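Local coordinates for adhesion G-protein coupled receptor G6 (Danio rerio, PDB 6V55) that probably acts as a calcium-binding cell-surface adhesion receptor that couples extracellular cues to G-protein signalling during myelination, at residues T116-M124 with W304-S315; K534-M545 with D574-A583. One frame throughout, in Å; residues are numbered along the deposited sequence.

Contact 1 (T116-M124 with W304-S315)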
loop_
_atom_site.group_PDB
_atom_site.type_symbol
_atom_site.label_atom_id
_atom_site.label_comp_id
_atom_site.label_asym_id
_atom_site.label_seq_id
_atom_site.Cartn_x
_atom_site.Cartn_y
_atom_site.Cartn_z
ATOM N N THR A 116 -11.326 -22.752 7.536
ATOM C CA THR A 116 -11.430 -23.901 8.426
ATOM C C THR A 116 -12.740 -24.675 8.208
ATOM O O THR A 116 -13.759 -24.146 7.727
ATOM C CB THR A 116 -11.357 -23.469 9.899
ATOM O OG1 THR A 116 -12.503 -22.668 10.232
ATOM C CG2 THR A 116 -10.120 -22.668 10.187
ATOM N N LEU A 117 -12.676 -25.968 8.538
ATOM C CA LEU A 117 -13.852 -26.817 8.485
ATOM C C LEU A 117 -14.902 -26.419 9.510
ATOM O O LEU A 117 -16.094 -26.622 9.254
ATOM C CB LEU A 117 -13.435 -28.269 8.676
ATOM C CG LEU A 117 -14.301 -29.357 8.037
ATOM C CD1 LEU A 117 -14.869 -28.929 6.686
ATOM C CD2 LEU A 117 -13.564 -30.708 7.895
ATOM N N ARG A 118 -14.501 -25.778 10.616
ATOM C CA ARG A 118 -15.442 -25.320 11.632
ATOM C C ARG A 118 -16.181 -24.034 11.267
ATOM O O ARG A 118 -16.960 -23.536 12.088
ATOM C CB ARG A 118 -14.716 -25.138 12.959
ATOM C CG ARG A 118 -14.557 -26.430 13.722
ATOM C CD ARG A 118 -14.046 -26.153 15.111
ATOM N NE ARG A 118 -12.793 -26.856 15.344
ATOM C CZ ARG A 118 -12.702 -28.070 15.875
ATOM N NH1 ARG A 118 -13.794 -28.729 16.247
ATOM N NH2 ARG A 118 -11.509 -28.618 16.039
ATOM N N ASN A 119 -15.939 -23.472 10.084
ATOM C CA ASN A 119 -16.784 -22.441 9.502
ATOM C C ASN A 119 -17.625 -22.996 8.372
ATOM O O ASN A 119 -18.111 -22.227 7.541
ATOM C CB ASN A 119 -15.939 -21.270 8.980
ATOM C CG ASN A 119 -15.454 -20.362 10.092
ATOM O OD1 ASN A 119 -16.260 -19.841 10.885
ATOM N ND2 ASN A 119 -14.134 -20.174 10.172
ATOM N N GLN A 120 -17.763 -24.315 8.282
ATOM C CA GLN A 120 -18.470 -24.941 7.172
ATOM C C GLN A 120 -19.394 -26.048 7.671
ATOM O O GLN A 120 -19.066 -26.776 8.608
ATOM C CB GLN A 120 -17.481 -25.519 6.132
ATOM C CG GLN A 120 -16.667 -24.488 5.366
ATOM C CD GLN A 120 -15.495 -25.094 4.662
ATOM O OE1 GLN A 120 -14.766 -25.888 5.249
ATOM N NE2 GLN A 120 -15.287 -24.718 3.400
ATOM N N LYS A 121 -20.547 -26.168 7.035
ATOM C CA LYS A 121 -21.469 -27.279 7.216
ATOM C C LYS A 121 -21.368 -28.139 5.960
ATOM O O LYS A 121 -20.808 -27.709 4.948
ATOM C CB LYS A 121 -22.900 -26.762 7.457
ATOM C CG LYS A 121 -23.171 -26.269 8.917
ATOM C CD LYS A 121 -22.697 -24.812 9.198
ATOM C CE LYS A 121 -22.863 -24.365 10.667
ATOM N NZ LYS A 121 -21.932 -23.241 11.026
ATOM N N VAL A 122 -21.841 -29.385 6.024
ATOM C CA VAL A 122 -21.567 -30.349 4.953
ATOM C C VAL A 122 -22.855 -31.045 4.528
ATOM O O VAL A 122 -23.523 -31.676 5.354
ATOM C CB VAL A 122 -20.494 -31.383 5.361
ATOM C CG1 VAL A 122 -20.434 -32.527 4.382
ATOM C CG2 VAL A 122 -19.107 -30.743 5.394
ATOM N N THR A 123 -23.187 -30.955 3.238
ATOM C CA THR A 123 -24.337 -31.679 2.695
ATOM C C THR A 123 -23.981 -33.151 2.461
ATOM O O THR A 123 -23.004 -33.451 1.769
ATOM C CB THR A 123 -24.801 -31.011 1.397
ATOM O OG1 THR A 123 -25.224 -29.668 1.674
ATOM C CG2 THR A 123 -25.957 -31.789 0.757
ATOM N N MET A 124 -24.771 -34.074 3.034
ATOM C CA MET A 124 -24.382 -35.468 2.806
ATOM C C MET A 124 -25.066 -36.010 1.554
ATOM O O MET A 124 -26.206 -35.628 1.267
ATOM C CB MET A 124 -24.736 -36.338 4.013
ATOM C CG MET A 124 -26.084 -36.098 4.637
ATOM S SD MET A 124 -25.858 -36.266 6.402
ATOM C CE MET A 124 -24.955 -34.747 6.539
ATOM N N TRP A 304 -9.934 -35.100 6.579
ATOM C CA TRP A 304 -11.066 -35.474 5.729
ATOM C C TRP A 304 -10.737 -35.321 4.244
ATOM O O TRP A 304 -9.833 -34.578 3.855
ATOM C CB TRP A 304 -12.307 -34.609 6.033
ATOM C CG TRP A 304 -12.885 -34.769 7.411
ATOM C CD1 TRP A 304 -12.541 -34.074 8.545
ATOM C CD2 TRP A 304 -13.916 -35.678 7.801
ATOM N NE1 TRP A 304 -13.292 -34.507 9.620
ATOM C CE2 TRP A 304 -14.146 -35.488 9.186
ATOM C CE3 TRP A 304 -14.665 -36.638 7.114
ATOM C CZ2 TRP A 304 -15.100 -36.217 9.888
ATOM C CZ3 TRP A 304 -15.601 -37.373 7.814
ATOM C CH2 TRP A 304 -15.810 -37.162 9.190
ATOM N N THR A 305 -11.500 -36.032 3.407
ATOM C CA THR A 305 -11.633 -35.709 1.982
ATOM C C THR A 305 -13.094 -35.356 1.745
ATOM O O THR A 305 -13.935 -36.237 1.530
ATOM C CB THR A 305 -11.215 -36.852 1.062
ATOM O OG1 THR A 305 -12.171 -37.919 1.141
ATOM C CG2 THR A 305 -9.865 -37.358 1.442
ATOM N N ILE A 306 -13.389 -34.067 1.792
ATOM C CA ILE A 306 -14.707 -33.534 1.485
ATOM C C ILE A 306 -14.520 -32.523 0.362
ATOM O O ILE A 306 -13.750 -31.567 0.515
ATOM C CB ILE A 306 -15.362 -32.871 2.706
ATOM C CG1 ILE A 306 -15.566 -33.888 3.827
ATOM C CG2 ILE A 306 -16.687 -32.235 2.315
ATOM C CD1 ILE A 306 -15.729 -33.238 5.178
ATOM N N PRO A 307 -15.178 -32.697 -0.783
ATOM C CA PRO A 307 -15.044 -31.724 -1.876
ATOM C C PRO A 307 -15.716 -30.391 -1.550
ATOM O O PRO A 307 -16.497 -30.257 -0.599
ATOM C CB PRO A 307 -15.723 -32.426 -3.060
ATOM C CG PRO A 307 -15.756 -33.893 -2.685
ATOM C CD PRO A 307 -15.914 -33.907 -1.198
ATOM N N GLY A 308 -15.364 -29.380 -2.360
ATOM C CA GLY A 308 -15.935 -28.045 -2.228
ATOM C C GLY A 308 -17.412 -27.962 -2.569
ATOM O O GLY A 308 -18.102 -27.064 -2.068
ATOM N N SER A 309 -17.922 -28.920 -3.362
ATOM C CA SER A 309 -19.337 -29.003 -3.716
ATOM C C SER A 309 -20.233 -29.324 -2.522
ATOM O O SER A 309 -21.453 -29.142 -2.622
ATOM C CB SER A 309 -19.551 -30.078 -4.786
ATOM O OG SER A 309 -18.470 -30.116 -5.700
ATOM N N SER A 310 -19.676 -29.815 -1.412
ATOM C CA SER A 310 -20.448 -30.111 -0.212
ATOM C C SER A 310 -19.943 -29.321 0.999
ATOM O O SER A 310 -19.933 -29.836 2.117
ATOM C CB SER A 310 -20.426 -31.609 0.094
ATOM O OG SER A 310 -20.455 -32.386 -1.093
ATOM N N THR A 311 -19.491 -28.071 0.818
ATOM C CA THR A 311 -19.205 -27.183 1.949
ATOM C C THR A 311 -19.947 -25.863 1.788
ATOM O O THR A 311 -19.816 -25.201 0.754
ATOM C CB THR A 311 -17.700 -26.875 2.124
ATOM O OG1 THR A 311 -17.259 -25.964 1.099
ATOM C CG2 THR A 311 -16.832 -28.139 2.152
ATOM N N GLN A 312 -20.685 -25.461 2.827
ATOM C CA GLN A 312 -21.393 -24.190 2.904
ATOM C C GLN A 312 -20.755 -23.304 3.980
ATOM O O GLN A 312 -19.641 -23.548 4.422
ATOM C CB GLN A 312 -22.875 -24.439 3.166
ATOM C CG GLN A 312 -23.694 -24.649 1.916
ATOM C CD GLN A 312 -25.178 -24.502 2.185
ATOM O OE1 GLN A 312 -26.008 -25.105 1.501
ATOM N NE2 GLN A 312 -25.524 -23.709 3.202
ATOM N N THR A 313 -21.441 -22.226 4.360
ATOM C CA THR A 313 -20.989 -21.329 5.422
ATOM C C THR A 313 -22.245 -20.846 6.148
ATOM O O THR A 313 -23.337 -20.831 5.562
ATOM C CB THR A 313 -20.144 -20.137 4.876
ATOM O OG1 THR A 313 -19.352 -20.544 3.749
ATOM C CG2 THR A 313 -19.191 -19.559 5.936
ATOM N N ASP A 314 -22.088 -20.475 7.425
ATOM C CA ASP A 314 -23.206 -20.134 8.303
ATOM C C ASP A 314 -22.670 -19.448 9.554
ATOM O O ASP A 314 -21.548 -19.731 9.994
ATOM C CB ASP A 314 -23.997 -21.393 8.702
ATOM C CG ASP A 314 -25.440 -21.111 9.073
ATOM O OD1 ASP A 314 -25.691 -20.251 9.947
ATOM O OD2 ASP A 314 -26.330 -21.777 8.493
ATOM N N SER A 315 -23.486 -18.537 10.106
ATOM C CA SER A 315 -23.395 -18.030 11.498
ATOM C C SER A 315 -22.086 -17.334 11.922
ATOM O O SER A 315 -21.208 -17.043 11.108
ATOM C CB SER A 315 -23.675 -19.172 12.501
ATOM O OG SER A 315 -24.686 -20.069 12.058
HETATM O O HOH W 1 -18.806 -19.883 11.866
#

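Contact 2 (K534-M545 with D574-A583)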
loop_
_atom_site.group_PDB
_atom_site.type_symbol
_atom_site.label_atom_id
_atom_site.label_comp_id
_atom_site.label_asym_id
_atom_site.label_seq_id
_atom_site.Cartn_x
_atom_site.Cartn_y
_atom_site.Cartn_z
ATOM N N LYS A 534 11.053 22.225 -16.014
ATOM C CA LYS A 534 12.038 23.283 -16.175
ATOM C C LYS A 534 11.610 24.547 -15.440
ATOM O O LYS A 534 12.471 25.263 -14.929
ATOM C CB LYS A 534 12.306 23.541 -17.669
ATOM C CG LYS A 534 11.462 24.590 -18.392
ATOM C CD LYS A 534 12.189 25.215 -19.589
ATOM C CE LYS A 534 13.379 26.074 -19.156
ATOM N NZ LYS A 534 13.004 27.213 -18.254
ATOM N N GLU A 535 10.307 24.771 -15.264
ATOM C CA GLU A 535 9.868 25.952 -14.539
ATOM C C GLU A 535 9.979 25.778 -13.032
ATOM O O GLU A 535 10.202 26.770 -12.338
ATOM C CB GLU A 535 8.441 26.343 -14.935
ATOM C CG GLU A 535 8.221 26.527 -16.453
ATOM C CD GLU A 535 7.788 25.244 -17.171
ATOM O OE1 GLU A 535 7.950 25.172 -18.415
ATOM O OE2 GLU A 535 7.271 24.322 -16.485
ATOM N N GLU A 536 9.857 24.549 -12.507
ATOM C CA GLU A 536 10.099 24.335 -11.077
ATOM C C GLU A 536 11.577 24.455 -10.749
ATOM O O GLU A 536 11.939 24.950 -9.674
ATOM C CB GLU A 536 9.609 22.961 -10.649
ATOM C CG GLU A 536 8.271 22.963 -9.948
ATOM C CD GLU A 536 7.518 21.647 -10.118
ATOM O OE1 GLU A 536 8.123 20.674 -10.643
ATOM O OE2 GLU A 536 6.306 21.609 -9.771
ATOM N N LEU A 537 12.430 24.043 -11.684
ATOM C CA LEU A 537 13.867 24.022 -11.464
ATOM C C LEU A 537 14.456 25.429 -11.364
ATOM O O LEU A 537 15.322 25.672 -10.515
ATOM C CB LEU A 537 14.521 23.239 -12.590
ATOM C CG LEU A 537 15.955 22.849 -12.333
ATOM C CD1 LEU A 537 16.058 21.379 -12.559
ATOM C CD2 LEU A 537 16.876 23.598 -13.261
ATOM N N THR A 538 13.999 26.376 -12.203
ATOM C CA THR A 538 14.500 27.743 -12.046
ATOM C C THR A 538 13.908 28.426 -10.809
ATOM O O THR A 538 14.525 29.359 -10.281
ATOM C CB THR A 538 14.278 28.609 -13.315
ATOM O OG1 THR A 538 12.961 29.176 -13.337
ATOM C CG2 THR A 538 14.524 27.811 -14.607
ATOM N N GLN A 539 12.773 27.944 -10.289
ATOM C CA GLN A 539 12.283 28.482 -9.028
ATOM C C GLN A 539 13.034 27.924 -7.835
ATOM O O GLN A 539 13.139 28.603 -6.805
ATOM C CB GLN A 539 10.804 28.187 -8.857
ATOM C CG GLN A 539 9.975 28.881 -9.858
ATOM C CD GLN A 539 8.624 28.274 -9.934
ATOM O OE1 GLN A 539 8.107 27.770 -8.938
ATOM N NE2 GLN A 539 8.038 28.289 -11.119
ATOM N N VAL A 540 13.532 26.693 -7.932
ATOM C CA VAL A 540 14.347 26.170 -6.844
ATOM C C VAL A 540 15.702 26.878 -6.828
ATOM O O VAL A 540 16.205 27.263 -5.766
ATOM C CB VAL A 540 14.456 24.636 -6.964
ATOM C CG1 VAL A 540 15.411 24.086 -5.986
ATOM C CG2 VAL A 540 13.097 23.985 -6.700
ATOM N N VAL A 541 16.247 27.183 -8.004
ATOM C CA VAL A 541 17.580 27.769 -8.060
ATOM C C VAL A 541 17.534 29.272 -7.738
ATOM O O VAL A 541 18.499 29.832 -7.193
ATOM C CB VAL A 541 18.185 27.393 -9.433
ATOM C CG1 VAL A 541 19.375 28.184 -9.805
ATOM C CG2 VAL A 541 18.594 25.921 -9.408
ATOM N N THR A 542 16.384 29.923 -7.933
ATOM C CA THR A 542 16.253 31.299 -7.445
ATOM C C THR A 542 16.171 31.359 -5.917
ATOM O O THR A 542 16.887 32.159 -5.292
ATOM C CB THR A 542 15.055 31.978 -8.103
ATOM O OG1 THR A 542 15.334 32.127 -9.506
ATOM C CG2 THR A 542 14.801 33.355 -7.511
ATOM N N LYS A 543 15.380 30.459 -5.302
ATOM C CA LYS A 543 15.288 30.378 -3.840
ATOM C C LYS A 543 16.613 29.973 -3.177
ATOM O O LYS A 543 16.942 30.504 -2.106
ATOM C CB LYS A 543 14.183 29.402 -3.438
ATOM C CG LYS A 543 13.830 29.461 -1.958
ATOM C CD LYS A 543 13.461 30.877 -1.526
ATOM C CE LYS A 543 12.063 31.234 -2.048
ATOM N NZ LYS A 543 11.672 32.665 -1.864
ATOM N N VAL A 544 17.396 29.086 -3.815
ATOM C CA VAL A 544 18.737 28.742 -3.335
ATOM C C VAL A 544 19.657 29.960 -3.377
ATOM O O VAL A 544 20.444 30.182 -2.449
ATOM C CB VAL A 544 19.296 27.557 -4.154
ATOM C CG1 VAL A 544 20.808 27.381 -4.021
ATOM C CG2 VAL A 544 18.635 26.306 -3.716
ATOM N N MET A 545 19.495 30.826 -4.386
ATOM C CA MET A 545 20.271 32.066 -4.436
ATOM C C MET A 545 19.870 33.041 -3.330
ATOM O O MET A 545 20.737 33.701 -2.742
ATOM C CB MET A 545 20.118 32.734 -5.798
ATOM C CG MET A 545 20.913 34.036 -5.971
ATOM S SD MET A 545 22.691 33.833 -5.677
ATOM C CE MET A 545 23.092 33.683 -7.389
ATOM N N ASP A 574 17.757 21.394 -21.332
ATOM C CA ASP A 574 16.884 22.554 -21.455
ATOM C C ASP A 574 16.346 23.023 -20.109
ATOM O O ASP A 574 16.002 24.206 -19.974
ATOM C CB ASP A 574 15.737 22.254 -22.425
ATOM C CG ASP A 574 15.989 22.836 -23.809
ATOM O OD1 ASP A 574 17.183 23.058 -24.133
ATOM O OD2 ASP A 574 15.010 23.061 -24.565
ATOM N N ALA A 575 16.300 22.142 -19.108
ATOM C CA ALA A 575 15.872 22.560 -17.777
ATOM C C ALA A 575 16.937 23.408 -17.088
ATOM O O ALA A 575 16.620 24.424 -16.455
ATOM C CB ALA A 575 15.525 21.336 -16.933
ATOM N N GLN A 576 18.205 23.023 -17.236
ATOM C CA GLN A 576 19.289 23.737 -16.579
ATOM C C GLN A 576 19.557 25.099 -17.201
ATOM O O GLN A 576 20.006 25.996 -16.479
ATOM C CB GLN A 576 20.583 22.928 -16.636
ATOM C CG GLN A 576 20.465 21.524 -16.178
ATOM C CD GLN A 576 21.779 20.790 -16.264
ATOM O OE1 GLN A 576 22.813 21.285 -15.807
ATOM N NE2 GLN A 576 21.749 19.591 -16.839
ATOM N N LYS A 577 19.271 25.265 -18.515
ATOM C CA LYS A 577 19.774 26.394 -19.312
ATOM C C LYS A 577 19.272 27.744 -18.811
ATOM O O LYS A 577 20.051 28.698 -18.720
ATOM C CB LYS A 577 19.406 26.219 -20.790
ATOM C CG LYS A 577 20.324 27.019 -21.744
ATOM C CD LYS A 577 20.120 26.683 -23.246
ATOM C CE LYS A 577 18.727 27.057 -23.791
ATOM N NZ LYS A 577 18.709 28.358 -24.545
ATOM N N ASP A 578 18.021 27.812 -18.379
ATOM C CA ASP A 578 17.501 29.046 -17.813
ATOM C C ASP A 578 17.975 29.294 -16.383
ATOM O O ASP A 578 18.064 30.454 -15.971
ATOM C CB ASP A 578 15.973 29.019 -17.871
ATOM C CG ASP A 578 15.435 29.568 -19.176
ATOM O OD1 ASP A 578 14.383 30.251 -19.135
ATOM O OD2 ASP A 578 16.079 29.333 -20.229
ATOM N N ALA A 579 18.290 28.249 -15.620
ATOM C CA ALA A 579 18.679 28.407 -14.223
ATOM C C ALA A 579 20.181 28.342 -13.979
ATOM O O ALA A 579 20.596 28.509 -12.827
ATOM C CB ALA A 579 18.007 27.340 -13.356
ATOM N N SER A 580 21.004 28.105 -15.015
ATOM C CA SER A 580 22.395 27.713 -14.790
ATOM C C SER A 580 23.248 28.872 -14.288
ATOM O O SER A 580 24.151 28.659 -13.470
ATOM C CB SER A 580 23.019 27.125 -16.060
ATOM O OG SER A 580 23.215 28.103 -17.065
ATOM N N GLU A 581 22.962 30.099 -14.727
ATOM C CA GLU A 581 23.799 31.216 -14.303
ATOM C C GLU A 581 23.525 31.596 -12.849
ATOM O O GLU A 581 24.449 31.964 -12.119
ATOM C CB GLU A 581 23.603 32.410 -15.228
ATOM C CG GLU A 581 24.645 33.490 -15.020
ATOM C CD GLU A 581 24.232 34.838 -15.575
ATOM O OE1 GLU A 581 23.122 34.949 -16.158
ATOM O OE2 GLU A 581 25.039 35.785 -15.436
ATOM N N THR A 582 22.278 31.463 -12.395
ATOM C CA THR A 582 21.985 31.649 -10.978
ATOM C C THR A 582 22.605 30.533 -10.136
ATOM O O THR A 582 23.212 30.806 -9.086
ATOM C CB THR A 582 20.471 31.719 -10.790
ATOM O OG1 THR A 582 19.954 32.862 -11.492
ATOM C CG2 THR A 582 20.097 31.815 -9.345
ATOM N N ALA A 583 22.527 29.285 -10.635
ATOM C CA ALA A 583 23.110 28.124 -9.962
ATOM C C ALA A 583 24.614 28.243 -9.847
ATOM O O ALA A 583 25.173 27.979 -8.776
ATOM C CB ALA A 583 22.767 26.840 -10.719
HETATM O O HOH W 2 17.040 34.254 -10.164
#

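Contact 1 (T116-M124 with W304-S315)
Leu117 swings CG away from its backbone N (chi1 -152°), and this carries CD2 to within 3.6 Å of Trp304 CD1, the side chains crossing at about a right angle. Gln120 turns its CG the other way, beside the backbone N (chi1 -68°), and the extended chain lays CG 3.3 Å from Gln312 O while its amide end passes the side chain of Thr311. Losing that reach, an alanine here would probably leave one flank of Thr311 without its cover and open a gap beside the Gln312 carbonyl. The backbones are tied by a hydrogen bond from Gln312 N to Lys121 O, 3.1 Å long and nearly straight at 167°. Next to it, the CA-H of Val122 approaches Ser310 O, and Val122 CG2 meets Ile306 CG2 tip to tip at 4.2 Å. The bent Lys121 chain lays NZ 3.6 Å from Asp314 CB, its charge near but not touching the carboxylate, and makes a cation-pi contact with Tyr271. The contact joins two parts, far apart in sequence, of the pentraxin-family domain, a concanavalin-like beta sandwich: strand 122-123 edges a six-stranded sheet beside strand 268-276, whereas the weakly bonded strand 304-305 pairs antiparallel with strand 133-134.

Contact 2 (K534-M545 with D574-A583)
Val541 and Ala579 lie at the heart of a nearly parallel helix pair, crossing at -16° with axes 8.5 Å apart, consistent with the helical subdomain of the adhesion-receptor GAIN fold. Ala575, Ala579 and Ala583, spaced four residues apart, offer only methyl groups to the other helix, which permits this close approach. Val541 holds CG1 anti to its backbone N (chi1 165°), setting that methyl 3.8 Å from Ala583 CB and also against Ala579 O. Leu537 CD2 reaches over the Ala575 carbonyl oxygen and packs 3.9 Å from Ala579 CB, while Thr538 CG2 lies 3.7 Å from that same CB. Thr582 CG2 wedges between Val541 O and Met545 CB, 3.7 Å from the latter. Helix 555-568 covers Leu537 and Val540 from another side. Looser and polar are the Lys534 end and the hydroxyls of Thr542 and Thr582. A long salt bridge of 3.5 Å links Lys534 NZ to OD1 of the exposed Asp578, the lysine bending at its outer torsions. Farther along, a water donates to Thr542 OG1 and only weakly meets Thr582 OG1. Thr542 OG1 donates to Thr538 O at 3.0 Å, so this carbonyl oxygen accepts both the hydroxyl and the backbone N of Thr542.

Contacts 1 and 2 have no secondary-structure element in common and lie on opposite sides of the chain's centre, their nearest atoms about 51 Å apart. Each is only partly buried, with a hydrophobic side and a solvent side, but they are built differently. In 116-124 with 304-315, mostly irregular backbone is joined across 179 intervening residues, and a main-chain hydrogen bond reinforced by CA-H...O contacts does much of the work. In 534-545 with 574-583, only 28 residues intervene and no direct hydrogen bond crosses: two helices, the second kinked near 581-582, meet through methyl groups and a peripheral ion pair. One lies at a beta-sandwich edge; the other joins two helices of a helical region.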